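PDB 3FMC: putative succinylglutamate desuccinylase / aspartoacylase from Shewanella amazonensis, which is probably a zinc-dependent hydrolase acting on ester bonds, with the catalytic domain of the succinylglutamate desuccinylase/aspartoacylase family. Local coordinates for residues W146-T150 / G151-A155; G97-W100 / N101-Y104. One frame throughout, in Å; residues are numbered along the deposited sequence.

Contact 1. Residues W146-T150 / G151-A155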
ATOM      1  N   TRP C 146     -26.002  -4.500  13.673  1.00 19.18           N
ATOM      2  CA  TRP C 146     -25.313  -3.685  12.674  1.00 16.47           C
ATOM      3  C   TRP C 146     -23.818  -3.968  12.671  1.00 16.25           C
ATOM      4  O   TRP C 146     -23.086  -3.481  11.805  1.00 18.50           O
ATOM      5  CB  TRP C 146     -25.542  -2.192  12.931  1.00 16.43           C
ATOM      6  CG  TRP C 146     -26.973  -1.736  12.736  1.00 19.09           C
ATOM      7  CD1 TRP C 146     -27.942  -1.712  13.682  1.00 22.94           C
ATOM      8  CD2 TRP C 146     -27.577  -1.264  11.520  1.00 17.74           C
ATOM      9  NE1 TRP C 146     -29.131  -1.245  13.137  1.00 23.93           N
ATOM     10  CE2 TRP C 146     -28.945  -0.981  11.814  1.00 22.33           C
ATOM     11  CE3 TRP C 146     -27.114  -1.069  10.199  1.00 19.06           C
ATOM     12  CZ2 TRP C 146     -29.830  -0.452  10.857  1.00 20.44           C
ATOM     13  CZ3 TRP C 146     -28.024  -0.559   9.236  1.00 17.47           C
ATOM     14  CH2 TRP C 146     -29.353  -0.283   9.576  1.00 21.56           C
ATOM     15  N   GLY C 147     -23.360  -4.752  13.635  1.00 16.12           N
ATOM     16  CA  GLY C 147     -21.976  -5.192  13.724  1.00 16.84           C
ATOM     17  C   GLY C 147     -21.041  -4.091  14.129  1.00 15.69           C
ATOM     18  O   GLY C 147     -21.476  -2.981  14.437  1.00 14.13           O
ATOM     19  N   VAL C 148     -19.758  -4.424  14.182  1.00 16.39           N
ATOM     20  CA  VAL C 148     -18.729  -3.472  14.547  1.00 16.21           C
ATOM     21  C   VAL C 148     -17.532  -3.610  13.586  1.00 12.03           C
ATOM     22  O   VAL C 148     -17.360  -4.639  12.894  1.00 13.13           O
ATOM     23  CB  VAL C 148     -18.236  -3.682  16.035  1.00 14.92           C
ATOM     24  CG1 VAL C 148     -19.413  -3.543  17.017  1.00 17.44           C
ATOM     25  CG2 VAL C 148     -17.492  -5.047  16.223  1.00 13.73           C
ATOM     26  N   THR C 149     -16.673  -2.612  13.588  1.00 12.44           N
ATOM     27  CA  THR C 149     -15.500  -2.661  12.688  1.00 13.90           C
ATOM     28  C   THR C 149     -14.559  -3.820  13.019  1.00 15.52           C
ATOM     29  O   THR C 149     -14.567  -4.380  14.133  1.00 15.19           O
ATOM     30  CB  THR C 149     -14.668  -1.325  12.710  1.00 15.86           C
ATOM     31  OG1 THR C 149     -13.993  -1.195  13.957  1.00 16.65           O
ATOM     32  CG2 THR C 149     -15.519  -0.091  12.463  1.00 14.94           C
ATOM     33  N   THR C 150     -13.699  -4.155  12.066  1.00 11.87           N
ATOM     34  CA  THR C 150     -12.697  -5.193  12.240  1.00 13.49           C
ATOM     35  C   THR C 150     -11.830  -4.887  13.462  1.00 15.03           C
ATOM     36  O   THR C 150     -11.602  -5.759  14.313  1.00 12.45           O
ATOM     37  CB  THR C 150     -11.854  -5.326  10.930  1.00 12.61           C
ATOM     38  OG1 THR C 150     -12.775  -5.665   9.856  1.00 13.73           O
ATOM     39  CG2 THR C 150     -10.695  -6.391  11.099  1.00 10.74           C
ATOM     40  N   GLY C 151     -11.396  -3.632  13.546  1.00 16.55           N
ATOM     41  CA  GLY C 151     -10.490  -3.184  14.618  1.00 16.41           C
ATOM     42  C   GLY C 151     -11.221  -3.092  15.947  1.00 13.74           C
ATOM     43  O   GLY C 151     -10.671  -3.434  16.980  1.00 13.41           O
ATOM     44  N   HIS C 152     -12.469  -2.673  15.929  1.00 14.29           N
ATOM     45  CA  HIS C 152     -13.238  -2.606  17.180  1.00 14.00           C
ATOM     46  C   HIS C 152     -13.483  -3.994  17.750  1.00 16.13           C
ATOM     47  O   HIS C 152     -13.411  -4.182  18.990  1.00 14.74           O
ATOM     48  CB  HIS C 152     -14.541  -1.841  16.968  1.00 14.04           C
ATOM     49  CG  HIS C 152     -15.207  -1.377  18.224  1.00 16.08           C
ATOM     50  ND1 HIS C 152     -14.594  -0.520  19.132  1.00 18.41           N
ATOM     51  CD2 HIS C 152     -16.472  -1.562  18.669  1.00 20.34           C
ATOM     52  CE1 HIS C 152     -15.459  -0.222  20.088  1.00 19.70           C
ATOM     53  NE2 HIS C 152     -16.608  -0.827  19.822  1.00 16.18           N
ATOM     54  N   ARG C 153     -13.759  -4.977  16.894  1.00 14.61           N
ATOM     55  CA  ARG C 153     -13.975  -6.323  17.392  1.00 13.40           C
ATOM     56  C   ARG C 153     -12.687  -6.795  18.068  1.00 15.01           C
ATOM     57  O   ARG C 153     -12.715  -7.392  19.129  1.00 14.23           O
ATOM     58  CB  ARG C 153     -14.385  -7.271  16.288  1.00 15.73           C
ATOM     59  CG  ARG C 153     -14.442  -8.720  16.693  1.00 16.81           C
ATOM     60  CD  ARG C 153     -15.059  -9.608  15.603  1.00 20.82           C
ATOM     61  NE  ARG C 153     -16.452  -9.249  15.559  1.00 24.23           N
ATOM     62  CZ  ARG C 153     -17.379  -9.756  16.350  1.00 25.10           C
ATOM     63  NH1 ARG C 153     -17.093 -10.712  17.227  1.00 36.65           N
ATOM     64  NH2 ARG C 153     -18.608  -9.285  16.261  1.00 27.16           N
ATOM     65  N   LEU C 154     -11.548  -6.544  17.444  1.00 12.89           N
ATOM     66  CA  LEU C 154     -10.295  -6.961  18.062  1.00 13.46           C
ATOM     67  C   LEU C 154     -10.070  -6.284  19.391  1.00 12.86           C
ATOM     68  O   LEU C 154      -9.808  -6.952  20.402  1.00 12.81           O
ATOM     69  CB  LEU C 154      -9.113  -6.654  17.143  1.00 12.44           C
ATOM     70  CG  LEU C 154      -7.690  -6.818  17.686  1.00 13.65           C
ATOM     71  CD1 LEU C 154      -7.338  -8.270  17.996  1.00 10.70           C
ATOM     72  CD2 LEU C 154      -6.621  -6.156  16.755  1.00 14.96           C
ATOM     73  N   ALA C 155     -10.154  -4.963  19.391  1.00 13.67           N
ATOM     74  CA  ALA C 155      -9.869  -4.176  20.575  1.00 14.91           C
ATOM     75  C   ALA C 155     -10.771  -4.517  21.743  1.00 14.43           C
ATOM     76  O   ALA C 155     -10.294  -4.642  22.883  1.00 13.33           O
ATOM     77  CB  ALA C 155      -9.940  -2.703  20.267  1.00 13.95           C
TER
HETATM   78  O   HOH W   1     -16.820  -7.309  13.467  1.00 19.87           O
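Thr149 is the N-cap residue of helix 150-163 and meets His152 there, its OG1 accepting the capping hydrogen bond from His152 N at 2.9 Å. A chi1 of 71° brings the hydroxyl back over the first turn, within 3.1 Å of His152 CB, and Glu103 binds the same oxygen through its OE2. The capping atom is thus gripped by both the helix and the neighbouring loop. Behind it the regular helical ladder begins: Arg153 N donates to Thr149 O at 2.9 Å, and Leu154 N donates to Thr150 O.

Val148, the residue before the cap, turns its side chain onto this first turn. Its CB lies 3.8 Å from His152 CD2, at the edge of the imidazole and in the ring plane. CG1, the branch beside the backbone N, reaches the same carbon at 3.9 Å, while CG2, set between the backbone N and the carbonyl carbon, packs against Arg153 N and CB. The valine crosses both side chains at about a right angle, wedged between the histidine ring and the root of the arginine. The ring is further fixed by its two nitrogens, ND1 to the Glu103 carbonyl and NE2 to Arg141 NE. On the outer side the second subunit closes over the cap, its Gln354 carbonyl taking the Thr150 hydroxyl. The Arg153 chain bends at chi3 (-69°), and its NE is joined to Val148 O by one water, 2.8 Å from that carbonyl oxygen and in the guanidinium plane.

Contact 2. Residues G97-W100 / N101-Y104. With SO4 (sulfate ion), chain K.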
ATOM      1  N   GLY C  97      -7.680   3.301   7.367  1.00 10.88           N
ATOM      2  CA  GLY C  97      -6.661   4.117   8.025  1.00 12.67           C
ATOM      3  C   GLY C  97      -6.752   4.237   9.529  1.00 11.29           C
ATOM      4  O   GLY C  97      -5.922   4.926  10.150  1.00 13.39           O
ATOM      5  N   VAL C  98      -7.761   3.617  10.136  1.00 11.19           N
ATOM      6  CA  VAL C  98      -8.004   3.731  11.557  1.00  9.46           C
ATOM      7  C   VAL C  98      -6.973   2.903  12.348  1.00 12.95           C
ATOM      8  O   VAL C  98      -6.841   1.697  12.169  1.00 12.33           O
ATOM      9  CB  VAL C  98      -9.407   3.334  11.964  1.00 10.09           C
ATOM     10  CG1 VAL C  98      -9.541   3.395  13.504  1.00 12.46           C
ATOM     11  CG2 VAL C  98     -10.480   4.240  11.232  1.00 15.45           C
ATOM     12  N   ASN C  99      -6.272   3.605  13.227  1.00 11.55           N
ATOM     13  CA  ASN C  99      -5.235   3.030  14.095  1.00 12.79           C
ATOM     14  C   ASN C  99      -5.838   1.942  14.962  1.00 13.20           C
ATOM     15  O   ASN C  99      -6.850   2.151  15.629  1.00 12.20           O
ATOM     16  CB  ASN C  99      -4.654   4.215  14.906  1.00 12.99           C
ATOM     17  CG  ASN C  99      -3.494   3.820  15.853  1.00 17.99           C
ATOM     18  OD1 ASN C  99      -3.364   2.685  16.264  1.00 12.84           O
ATOM     19  ND2 ASN C  99      -2.673   4.802  16.201  1.00 18.08           N
ATOM     20  N   TRP C 100      -5.237   0.762  14.969  1.00 13.52           N
ATOM     21  CA  TRP C 100      -5.783  -0.354  15.761  1.00 11.98           C
ATOM     22  C   TRP C 100      -5.851  -0.003  17.256  1.00 13.35           C
ATOM     23  O   TRP C 100      -6.744  -0.528  17.971  1.00 14.53           O
ATOM     24  CB  TRP C 100      -4.939  -1.562  15.627  1.00 12.00           C
ATOM     25  CG  TRP C 100      -4.731  -2.102  14.217  1.00 11.90           C
ATOM     26  CD1 TRP C 100      -3.551  -2.202  13.574  1.00 15.27           C
ATOM     27  CD2 TRP C 100      -5.720  -2.629  13.329  1.00 14.99           C
ATOM     28  NE1 TRP C 100      -3.710  -2.810  12.352  1.00 13.69           N
ATOM     29  CE2 TRP C 100      -5.036  -3.078  12.170  1.00 11.81           C
ATOM     30  CE3 TRP C 100      -7.105  -2.774  13.394  1.00 16.68           C
ATOM     31  CZ2 TRP C 100      -5.698  -3.638  11.073  1.00 12.37           C
ATOM     32  CZ3 TRP C 100      -7.765  -3.326  12.286  1.00 16.35           C
ATOM     33  CH2 TRP C 100      -7.055  -3.757  11.158  1.00 13.47           C
ATOM     34  N   ASN C 101      -4.945   0.891  17.686  1.00 14.43           N
ATOM     35  CA  ASN C 101      -4.892   1.353  19.087  1.00 13.41           C
ATOM     36  C   ASN C 101      -5.692   2.624  19.329  1.00 15.30           C
ATOM     37  O   ASN C 101      -5.444   3.399  20.280  1.00 16.79           O
ATOM     38  CB  ASN C 101      -3.429   1.474  19.506  1.00 15.82           C
ATOM     39  CG  ASN C 101      -3.246   1.617  21.016  1.00 14.76           C
ATOM     40  OD1 ASN C 101      -3.872   0.915  21.810  1.00 13.40           O
ATOM     41  ND2 ASN C 101      -2.328   2.503  21.399  1.00 16.20           N
ATOM     42  N   ARG C 102      -6.653   2.872  18.447  1.00 12.46           N
ATOM     43  CA  ARG C 102      -7.635   3.925  18.658  1.00 12.98           C
ATOM     44  C   ARG C 102      -9.037   3.301  18.647  1.00 15.69           C
ATOM     45  O   ARG C 102     -10.022   4.012  18.650  1.00 15.36           O
ATOM     46  CB  ARG C 102      -7.540   5.002  17.595  1.00 14.04           C
ATOM     47  CG  ARG C 102      -6.279   5.804  17.707  1.00 20.30           C
ATOM     48  CD  ARG C 102      -6.128   6.532  19.039  1.00 22.83           C
ATOM     49  NE  ARG C 102      -4.873   7.276  18.950  1.00 23.82           N
ATOM     50  CZ  ARG C 102      -3.667   6.767  19.225  1.00 23.90           C
ATOM     51  NH1 ARG C 102      -3.527   5.568  19.770  1.00 27.37           N
ATOM     52  NH2 ARG C 102      -2.589   7.516  19.014  1.00 29.74           N
ATOM     53  N   GLU C 103      -9.109   1.968  18.651  1.00 14.52           N
ATOM     54  CA  GLU C 103     -10.394   1.250  18.576  1.00 14.71           C
ATOM     55  C   GLU C 103     -10.975   0.725  19.888  1.00 14.95           C
ATOM     56  O   GLU C 103     -11.991   0.025  19.909  1.00 13.46           O
ATOM     57  CB  GLU C 103     -10.215   0.105  17.591  1.00 14.79           C
ATOM     58  CG  GLU C 103     -10.212   0.550  16.133  1.00 16.96           C
ATOM     59  CD  GLU C 103     -11.595   0.750  15.565  1.00 22.17           C
ATOM     60  OE1 GLU C 103     -12.569   1.036  16.332  1.00 17.86           O
ATOM     61  OE2 GLU C 103     -11.704   0.593  14.334  1.00 23.76           O
ATOM     62  N   TYR C 104     -10.370   1.076  21.013  1.00 14.27           N
ATOM     63  CA  TYR C 104     -10.906   0.548  22.293  1.00 12.94           C
ATOM     64  C   TYR C 104     -12.211   1.243  22.671  1.00 15.29           C
ATOM     65  O   TYR C 104     -12.552   2.295  22.139  1.00 14.57           O
ATOM     66  CB  TYR C 104      -9.831   0.559  23.406  1.00 14.01           C
ATOM     67  CG  TYR C 104      -8.686  -0.427  23.142  1.00 10.27           C
ATOM     68  CD1 TYR C 104      -8.747  -1.738  23.587  1.00 13.31           C
ATOM     69  CD2 TYR C 104      -7.563  -0.066  22.415  1.00 14.28           C
ATOM     70  CE1 TYR C 104      -7.771  -2.631  23.351  1.00 14.52           C
ATOM     71  CE2 TYR C 104      -6.562  -0.966  22.160  1.00 14.43           C
ATOM     72  CZ  TYR C 104      -6.662  -2.271  22.616  1.00 15.47           C
ATOM     73  OH  TYR C 104      -5.602  -3.129  22.385  1.00 12.78           O
TER
HETATM   74  S   SO4 K 368       0.083   5.014  19.483  1.00 34.99           S
HETATM   75  O1  SO4 K 368      -1.148   4.309  19.063  1.00 19.44           O
HETATM   76  O2  SO4 K 368       0.011   6.402  19.032  1.00 39.53           O
HETATM   77  O3  SO4 K 368       1.359   4.417  18.981  1.00 29.57           O
HETATM   78  O4  SO4 K 368       0.145   4.935  20.954  1.00 43.18           O
HETATM   79  O   HOH W   2      -9.257  -0.172  12.940  1.00 19.58           O
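Asn99 and Arg102 close a type I beta turn: Arg102 N donates to Asn99 O at 2.9 Å from above the carbonyl plane. The side chain of Asn99 adds an Asx turn inside it: with CG anti to the backbone N, OD1 reaches forward to accept from Asn101 N at 2.8 Å. The same OD1 is bonded to His43, which with Glu46 and His172 may form a vacant metal site.

The Asn99 and Asn101 side chains run side by side in the same direction, their amide planes 54° apart, and each presents ND2 to one sulfate oxygen, O1. The Arg102 guanidinium lies beneath Asn99, with ND2 of that amide 3.6 Å above its face toward the rim and the two planes inclined by 32°; the ND2 of Asn101 sits at its edge. Arg102 NH1 is shared between O1 and Asn101 O, whose oxygen lies in the guanidinium plane, which helps fix the rotation of the group. O1 therefore has three donors from this turn, and Arg91 also binds the ion. Were Asn99 replaced by an alanine, Asn101 N and His43 would probably lose their shared acceptor and O1 one of its donors.

The sulfate probably comes from the crystallisation liquor, but its site is consistent with Asn101-Arg102 matching the Asn-Arg pair that holds a substrate carboxylate in M14-type relatives. Val98 CG1 lies against the bent Glu103 side chain, nearest OE2, which is hydrogen-bonded to Thr149 OG1. At the sulfate, the straighter of the two arginine bonds runs from Arg102 NH2 to O2, 2.8 Å long with an angle of 163°.

In the fold
Both contacts are partly buried and belong to the catalytic domain, with centres about 10 Å apart, and Glu103 ties them together: its carboxylate and its carbonyl both reach the start of helix 150-163, while the Tyr104 ring packs on Ala155. Contact 1 lies farther from the centre of the chain, about 20 Å against 13 Å, and faces a second subunit; its chemistry is that of a capped helix start, backbone bonds and a valine wedge. Contact 2 has no regular helix or strand; its polar side chains bind an anion beside the possible metal site, with Val98 adding an apolar flank.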